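Local structure of putative molybdenum cofactor biosynthesis protein D2 (MoaD2) / thiamine S (Mycobacterium smegmatis, 6JC0) at residues 5-13 / 24-32; 54-63 / 73-84. The protein probably serves as a small ubiquitin-fold sulfur carrier of the MoaD family, supplying sulfur for molybdenum cofactor biosynthesis. All coordinates share one frame; numbering follows the deposited sequence.

Contact 1. Residues 5-13 / 24-32; sequences TTVRVTVRY and ETESLEIAT
R8 reaches across to S27 and E29 on the neighbouring antiparallel strand, on the face that also carries T10, T25 and R12. Its CG stands anti to the backbone N (chi1 -176°) and the chain bends at chi3, which brings the guanidinium over the partner strand. There R8 NH1 donates to S27 OG, 2.9 Å away and in the guanidinium plane, while E29 CG lies over one face of the group, 3.3 Å from R8 NH2. The carboxylate adds only a long salt bridge, R8 NH2 to E29 OE2 at 3.8 Å. A long, flexible arginine suits this exposed surface, where it can serve a hydroxyl and a charge together.

E26 works from the other face, beside V11. Its extended chain takes E26 OE2 to the edge of the Y13 ring, where Y13 OH donates to it at 2.6 Å on the anti side of the carboxylate. R46 forms a salt bridge to the same oxygen, so E26 OE2 is held by both the tyrosine hydroxyl and the R46 guanidinium.

Further along that face, I30 lies side by side with V7, I30 CG1 meeting V7 CG1 at 3.7 Å, and its CD1 goes on to V9; branched aliphatic residues suit a strand facing the core. Paired backbone bonds, such as V9 N to L28 O at 2.7 Å, join strands 6-13 and 25-31 into the antiparallel N-terminal strand pair, linked through helix 16-21, of the ubiquitin-like beta-grasp fold.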
# COMPACT_ATOMS: atom_id res chain seq x y z
N THR B 5 -37.18 -31.24 32.60
CA THR B 5 -36.20 -30.79 33.59
C THR B 5 -34.91 -30.33 32.93
O THR B 5 -34.23 -29.42 33.42
CB THR B 5 -35.86 -31.91 34.60
OG1 THR B 5 -35.37 -33.06 33.90
CG2 THR B 5 -37.09 -32.30 35.40
N THR B 6 -34.56 -30.95 31.81
CA THR B 6 -33.30 -30.65 31.14
C THR B 6 -33.50 -30.23 29.69
O THR B 6 -34.56 -30.46 29.10
CB THR B 6 -32.34 -31.86 31.16
OG1 THR B 6 -32.87 -32.92 30.34
CG2 THR B 6 -32.15 -32.37 32.58
N VAL B 7 -32.47 -29.63 29.13
CA VAL B 7 -32.50 -29.17 27.75
C VAL B 7 -31.23 -29.62 27.04
O VAL B 7 -30.15 -29.65 27.63
CB VAL B 7 -32.66 -27.64 27.69
CG1 VAL B 7 -31.46 -26.93 28.32
CG2 VAL B 7 -32.84 -27.20 26.28
N ARG B 8 -31.35 -30.01 25.77
CA ARG B 8 -30.19 -30.53 25.05
C ARG B 8 -29.47 -29.45 24.27
O ARG B 8 -30.06 -28.76 23.44
CB ARG B 8 -30.61 -31.67 24.12
CG ARG B 8 -29.43 -32.31 23.41
CD ARG B 8 -29.78 -33.67 22.82
NE ARG B 8 -29.97 -34.68 23.86
CZ ARG B 8 -28.98 -35.37 24.41
NH1 ARG B 8 -27.73 -35.16 24.03
NH2 ARG B 8 -29.24 -36.28 25.35
N VAL B 9 -28.18 -29.31 24.54
CA VAL B 9 -27.36 -28.29 23.91
C VAL B 9 -26.26 -28.92 23.07
O VAL B 9 -25.55 -29.81 23.53
CB VAL B 9 -26.72 -27.34 24.96
CG1 VAL B 9 -25.55 -26.56 24.36
CG2 VAL B 9 -27.77 -26.39 25.53
N THR B 10 -26.12 -28.45 21.83
CA THR B 10 -25.00 -28.85 20.99
C THR B 10 -23.86 -27.86 21.18
O THR B 10 -24.06 -26.64 21.10
CB THR B 10 -25.40 -28.92 19.50
OG1 THR B 10 -26.50 -29.83 19.35
CG2 THR B 10 -24.23 -29.40 18.65
N VAL B 11 -22.67 -28.37 21.47
CA VAL B 11 -21.50 -27.52 21.63
C VAL B 11 -20.54 -27.73 20.47
O VAL B 11 -20.16 -28.86 20.19
CB VAL B 11 -20.76 -27.79 22.96
CG1 VAL B 11 -19.51 -26.91 23.06
CG2 VAL B 11 -21.69 -27.54 24.15
N ARG B 12 -20.17 -26.65 19.80
CA ARG B 12 -19.17 -26.72 18.75
C ARG B 12 -17.89 -26.03 19.21
O ARG B 12 -17.91 -24.85 19.55
CB ARG B 12 -19.68 -26.08 17.45
CG ARG B 12 -20.92 -26.75 16.88
CD ARG B 12 -21.22 -26.29 15.45
NE ARG B 12 -21.52 -24.86 15.39
CZ ARG B 12 -21.72 -24.18 14.26
NH1 ARG B 12 -21.65 -24.79 13.09
NH2 ARG B 12 -21.99 -22.88 14.31
N TYR B 13 -16.79 -26.78 19.23
CA TYR B 13 -15.49 -26.24 19.61
C TYR B 13 -14.71 -25.80 18.38
O TYR B 13 -14.74 -26.46 17.34
CB TYR B 13 -14.67 -27.28 20.38
CG TYR B 13 -15.30 -27.75 21.67
CD1 TYR B 13 -15.16 -27.02 22.84
CD2 TYR B 13 -16.04 -28.93 21.72
CE1 TYR B 13 -15.73 -27.45 24.03
CE2 TYR B 13 -16.62 -29.37 22.90
CZ TYR B 13 -16.46 -28.62 24.05
OH TYR B 13 -17.03 -29.04 25.23
N GLU B 24 -14.59 -31.93 18.05
CA GLU B 24 -15.08 -30.74 17.38
C GLU B 24 -16.46 -30.36 17.89
O GLU B 24 -16.85 -29.19 17.85
CB GLU B 24 -15.11 -30.95 15.87
CG GLU B 24 -13.75 -31.29 15.28
CD GLU B 24 -13.82 -31.58 13.80
OE1 GLU B 24 -14.23 -30.68 13.03
OE2 GLU B 24 -13.47 -32.71 13.40
N THR B 25 -17.20 -31.36 18.36
CA THR B 25 -18.56 -31.13 18.81
C THR B 25 -18.99 -32.19 19.82
O THR B 25 -18.42 -33.28 19.88
CB THR B 25 -19.55 -31.14 17.62
OG1 THR B 25 -20.82 -30.61 18.05
CG2 THR B 25 -19.75 -32.56 17.09
N GLU B 26 -19.98 -31.85 20.63
CA GLU B 26 -20.64 -32.83 21.48
C GLU B 26 -22.05 -32.35 21.79
O GLU B 26 -22.34 -31.16 21.67
CB GLU B 26 -19.86 -33.06 22.78
CG GLU B 26 -19.73 -31.84 23.67
CD GLU B 26 -19.04 -32.14 24.99
OE1 GLU B 26 -19.51 -33.03 25.73
OE2 GLU B 26 -18.01 -31.49 25.29
N SER B 27 -22.91 -33.29 22.16
CA SER B 27 -24.27 -32.96 22.56
C SER B 27 -24.40 -33.19 24.06
O SER B 27 -23.84 -34.15 24.59
CB SER B 27 -25.29 -33.79 21.78
OG SER B 27 -26.61 -33.32 22.02
N LEU B 28 -25.14 -32.32 24.73
CA LEU B 28 -25.14 -32.31 26.18
C LEU B 28 -26.51 -32.04 26.78
O LEU B 28 -27.23 -31.16 26.32
CB LEU B 28 -24.15 -31.26 26.68
CG LEU B 28 -23.30 -31.67 27.87
CD1 LEU B 28 -22.37 -32.80 27.45
CD2 LEU B 28 -22.52 -30.48 28.40
N GLU B 29 -26.86 -32.79 27.82
CA GLU B 29 -28.05 -32.49 28.61
C GLU B 29 -27.68 -31.60 29.79
O GLU B 29 -26.86 -31.97 30.63
CB GLU B 29 -28.71 -33.77 29.12
CG GLU B 29 -29.61 -34.47 28.11
CD GLU B 29 -30.32 -35.68 28.70
OE1 GLU B 29 -29.67 -36.44 29.45
OE2 GLU B 29 -31.52 -35.86 28.42
N ILE B 30 -28.29 -30.42 29.85
CA ILE B 30 -28.09 -29.52 30.99
C ILE B 30 -29.42 -29.09 31.58
O ILE B 30 -30.43 -29.02 30.87
CB ILE B 30 -27.29 -28.27 30.60
CG1 ILE B 30 -28.06 -27.46 29.56
CG2 ILE B 30 -25.89 -28.65 30.11
CD1 ILE B 30 -27.51 -26.10 29.32
N ALA B 31 -29.42 -28.80 32.88
CA ALA B 31 -30.62 -28.34 33.56
C ALA B 31 -31.16 -27.09 32.90
O ALA B 31 -30.42 -26.15 32.61
CB ALA B 31 -30.33 -28.08 35.03
N THR B 32 -32.47 -27.08 32.63
CA THR B 32 -33.12 -25.93 32.03
C THR B 32 -32.89 -24.70 32.89
O THR B 32 -33.11 -24.74 34.11
CB THR B 32 -34.63 -26.18 31.84
OG1 THR B 32 -34.83 -27.39 31.12
CG2 THR B 32 -35.27 -25.02 31.07

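Contact 2. Residues 54-63 / 73-84; sequences LKRCSYLCDE and LVTPQTVDVLPP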
# COMPACT_ATOMS: atom_id res chain seq x y z
N LEU B 54 -10.70 -22.12 27.66
CA LEU B 54 -12.03 -21.53 27.79
C LEU B 54 -12.02 -20.15 28.45
O LEU B 54 -12.90 -19.33 28.19
CB LEU B 54 -12.95 -22.45 28.58
CG LEU B 54 -13.41 -23.74 27.91
CD1 LEU B 54 -14.32 -24.53 28.84
CD2 LEU B 54 -14.12 -23.44 26.61
N LYS B 55 -11.04 -19.91 29.32
CA LYS B 55 -10.95 -18.64 30.04
C LYS B 55 -10.95 -17.44 29.10
O LYS B 55 -11.53 -16.40 29.42
CB LYS B 55 -9.71 -18.60 30.93
CG LYS B 55 -9.91 -19.20 32.31
CD LYS B 55 -8.98 -18.56 33.32
CE LYS B 55 -9.59 -18.58 34.72
NZ LYS B 55 -8.88 -17.65 35.64
N ARG B 56 -10.33 -17.60 27.94
CA ARG B 56 -10.17 -16.49 27.01
C ARG B 56 -11.11 -16.61 25.80
O ARG B 56 -10.97 -15.86 24.83
CB ARG B 56 -8.72 -16.41 26.54
CG ARG B 56 -7.72 -16.26 27.68
CD ARG B 56 -6.30 -16.24 27.16
NE ARG B 56 -6.10 -15.18 26.18
CZ ARG B 56 -4.96 -14.94 25.55
NH1 ARG B 56 -3.89 -15.68 25.81
NH2 ARG B 56 -4.88 -13.95 24.67
N CYS B 57 -12.05 -17.53 25.87
CA CYS B 57 -12.98 -17.73 24.76
C CYS B 57 -14.17 -16.78 24.79
O CYS B 57 -14.56 -16.29 25.86
CB CYS B 57 -13.49 -19.18 24.74
SG CYS B 57 -12.30 -20.38 24.13
N SER B 58 -14.74 -16.52 23.62
CA SER B 58 -16.04 -15.88 23.52
C SER B 58 -17.04 -16.93 23.07
O SER B 58 -16.65 -18.06 22.74
CB SER B 58 -16.02 -14.69 22.55
OG SER B 58 -15.69 -15.12 21.25
N TYR B 59 -18.33 -16.59 23.06
CA TYR B 59 -19.35 -17.60 22.81
C TYR B 59 -20.50 -17.10 21.94
O TYR B 59 -20.91 -15.94 22.03
CB TYR B 59 -19.90 -18.12 24.15
CG TYR B 59 -18.81 -18.68 25.03
CD1 TYR B 59 -18.41 -20.01 24.91
CD2 TYR B 59 -18.17 -17.88 25.97
CE1 TYR B 59 -17.40 -20.53 25.70
CE2 TYR B 59 -17.15 -18.39 26.76
CZ TYR B 59 -16.78 -19.71 26.62
OH TYR B 59 -15.77 -20.22 27.41
N LEU B 60 -21.00 -18.00 21.10
CA LEU B 60 -22.21 -17.75 20.33
C LEU B 60 -23.30 -18.73 20.73
O LEU B 60 -23.03 -19.90 20.99
CB LEU B 60 -21.93 -17.88 18.83
CG LEU B 60 -20.64 -17.29 18.27
CD1 LEU B 60 -20.49 -17.70 16.82
CD2 LEU B 60 -20.62 -15.78 18.42
N CYS B 61 -24.53 -18.24 20.79
CA CYS B 61 -25.70 -19.10 20.93
C CYS B 61 -26.51 -19.00 19.64
O CYS B 61 -27.04 -17.93 19.34
CB CYS B 61 -26.56 -18.70 22.13
SG CYS B 61 -25.82 -19.06 23.74
N ASP B 62 -26.58 -20.10 18.89
CA ASP B 62 -27.13 -20.07 17.53
C ASP B 62 -26.45 -18.96 16.73
O ASP B 62 -27.11 -18.17 16.07
CB ASP B 62 -28.65 -19.88 17.55
CG ASP B 62 -29.38 -21.08 18.14
OD1 ASP B 62 -28.79 -22.18 18.20
OD2 ASP B 62 -30.55 -20.92 18.54
N GLU B 63 -25.12 -18.92 16.82
CA GLU B 63 -24.29 -17.94 16.12
C GLU B 63 -24.62 -16.48 16.43
O GLU B 63 -24.28 -15.59 15.64
CB GLU B 63 -24.36 -18.18 14.60
CG GLU B 63 -23.80 -19.53 14.18
CD GLU B 63 -23.65 -19.66 12.67
OE1 GLU B 63 -24.22 -18.82 11.94
OE2 GLU B 63 -22.97 -20.60 12.22
N LEU B 73 -29.92 -20.80 29.53
CA LEU B 73 -30.20 -21.71 28.43
C LEU B 73 -31.51 -22.46 28.71
O LEU B 73 -31.54 -23.35 29.55
CB LEU B 73 -29.03 -22.69 28.24
CG LEU B 73 -27.70 -22.01 27.90
CD1 LEU B 73 -26.51 -22.94 28.14
CD2 LEU B 73 -27.70 -21.51 26.46
N VAL B 74 -32.58 -22.09 28.01
CA VAL B 74 -33.91 -22.62 28.33
C VAL B 74 -34.57 -23.32 27.15
O VAL B 74 -35.73 -23.73 27.22
CB VAL B 74 -34.85 -21.52 28.83
CG1 VAL B 74 -34.35 -20.96 30.15
CG2 VAL B 74 -34.97 -20.42 27.79
N THR B 75 -33.81 -23.47 26.07
CA THR B 75 -34.32 -24.05 24.84
C THR B 75 -33.16 -24.74 24.14
O THR B 75 -32.03 -24.27 24.24
CB THR B 75 -34.97 -22.97 23.94
OG1 THR B 75 -35.21 -23.50 22.63
CG2 THR B 75 -34.06 -21.75 23.82
N PRO B 76 -33.43 -25.87 23.46
CA PRO B 76 -32.39 -26.58 22.72
C PRO B 76 -31.63 -25.63 21.80
O PRO B 76 -32.25 -24.82 21.12
CB PRO B 76 -33.17 -27.63 21.92
CG PRO B 76 -34.36 -27.90 22.78
CD PRO B 76 -34.73 -26.57 23.39
N GLN B 77 -30.31 -25.72 21.80
CA GLN B 77 -29.46 -24.66 21.28
C GLN B 77 -28.11 -25.16 20.81
O GLN B 77 -27.64 -26.19 21.27
CB GLN B 77 -29.24 -23.61 22.36
CG GLN B 77 -29.90 -22.28 22.14
CD GLN B 77 -29.71 -21.39 23.34
OE1 GLN B 77 -28.80 -20.56 23.36
NE2 GLN B 77 -30.56 -21.56 24.34
N THR B 78 -27.48 -24.39 19.93
CA THR B 78 -26.09 -24.64 19.59
C THR B 78 -25.22 -23.57 20.22
O THR B 78 -25.43 -22.37 20.01
CB THR B 78 -25.87 -24.65 18.07
OG1 THR B 78 -26.66 -25.70 17.49
CG2 THR B 78 -24.41 -24.89 17.74
N VAL B 79 -24.25 -23.99 21.03
CA VAL B 79 -23.30 -23.06 21.63
C VAL B 79 -21.93 -23.22 20.98
O VAL B 79 -21.33 -24.30 21.02
CB VAL B 79 -23.18 -23.28 23.16
CG1 VAL B 79 -22.13 -22.35 23.75
CG2 VAL B 79 -24.52 -23.07 23.84
N ASP B 80 -21.43 -22.15 20.38
CA ASP B 80 -20.10 -22.16 19.76
C ASP B 80 -19.04 -21.61 20.71
O ASP B 80 -19.23 -20.57 21.33
CB ASP B 80 -20.09 -21.36 18.45
CG ASP B 80 -20.89 -22.03 17.34
OD1 ASP B 80 -21.35 -23.17 17.54
OD2 ASP B 80 -21.04 -21.42 16.27
N VAL B 81 -17.91 -22.31 20.79
CA VAL B 81 -16.79 -21.88 21.63
C VAL B 81 -15.67 -21.28 20.78
O VAL B 81 -14.99 -21.99 20.02
CB VAL B 81 -16.22 -23.06 22.45
CG1 VAL B 81 -15.08 -22.59 23.33
CG2 VAL B 81 -17.32 -23.70 23.28
N LEU B 82 -15.47 -19.97 20.92
CA LEU B 82 -14.56 -19.22 20.04
C LEU B 82 -13.35 -18.67 20.79
O LEU B 82 -13.48 -17.76 21.61
CB LEU B 82 -15.31 -18.06 19.37
CG LEU B 82 -16.11 -18.30 18.09
CD1 LEU B 82 -17.26 -19.25 18.31
CD2 LEU B 82 -16.62 -16.98 17.52
N PRO B 83 -12.15 -19.20 20.49
CA PRO B 83 -10.92 -18.65 21.06
C PRO B 83 -10.67 -17.24 20.53
O PRO B 83 -11.31 -16.84 19.55
CB PRO B 83 -9.83 -19.62 20.58
CG PRO B 83 -10.57 -20.88 20.23
CD PRO B 83 -11.89 -20.41 19.69
N PRO B 84 -9.75 -16.49 21.16
CA PRO B 84 -9.36 -15.19 20.61
C PRO B 84 -8.94 -15.33 19.15
O PRO B 84 -8.31 -16.32 18.79
CB PRO B 84 -8.19 -14.77 21.50
CG PRO B 84 -8.45 -15.45 22.79
CD PRO B 84 -9.05 -16.78 22.43
O HOH W 1 -13.34 -14.90 20.55
O HOH W 2 -32.29 -22.99 19.21
O HOH W 3 -23.80 -21.00 17.84
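V81 and C57 meet at the start of the pairing, with V81 CG1 3.6 Å from C57 SG and 3.5 Å from L54 CD2. The Y59 ring lies alongside V81, with Y59 CE1 3.9 Å from V81 CG1, so the compact, branched V81 fits among L54, C57 and Y59. On the opposite face L60 crosses L82 at about a right angle, and L60 CD1 also touches the carboxylate of D80. R12 forms salt bridges to both D80 and E63, which probably eases the closeness of the two acids.

At the far end D62 closes the strand pair. D62 N donates to T78 O at 2.8 Å, and T78 N returns a bond to D62 OD1 on the syn side of the carboxylate, 3.1 Å away. An aspartate, short and acidic, can thus take the place of a backbone acceptor as the chain turns away. One water joins D62 OD2 to P76 O, and another links E63 N with T78 O. Q77 NE2 donates to T75 O, steadying the amide whose OE1 lies 3.2 Å from C61 CB.

The antiparallel ladder holds strand 58-61 against strand 77-82, which has strand 6-13 on its other side; helix 36-44 packs on L54, Y59 and V79, while another protein chain reaches L60 and L82.

Contact 1 closes before contact 2 opens along the chain, and their centres lie about 11 Å apart in one mixed sheet. Strands 6-13 and 77-82 are the neighbours that join them: they run parallel, placing the first and last strands of the fold side by side, with 25-31 beyond one and 58-61 beyond the other. Backbone hydrogen bonds of T10 and R12 with Q77, V79 and V81 tie the two contacts, as does the salt bridge from R12 NH2 to D80 OD2 at 2.6 Å. Helix 36-44 lies against the face with V11, L28 and V79, giving both contacts a common core, while the opposite face, with D80 and L82, meets another protein chain.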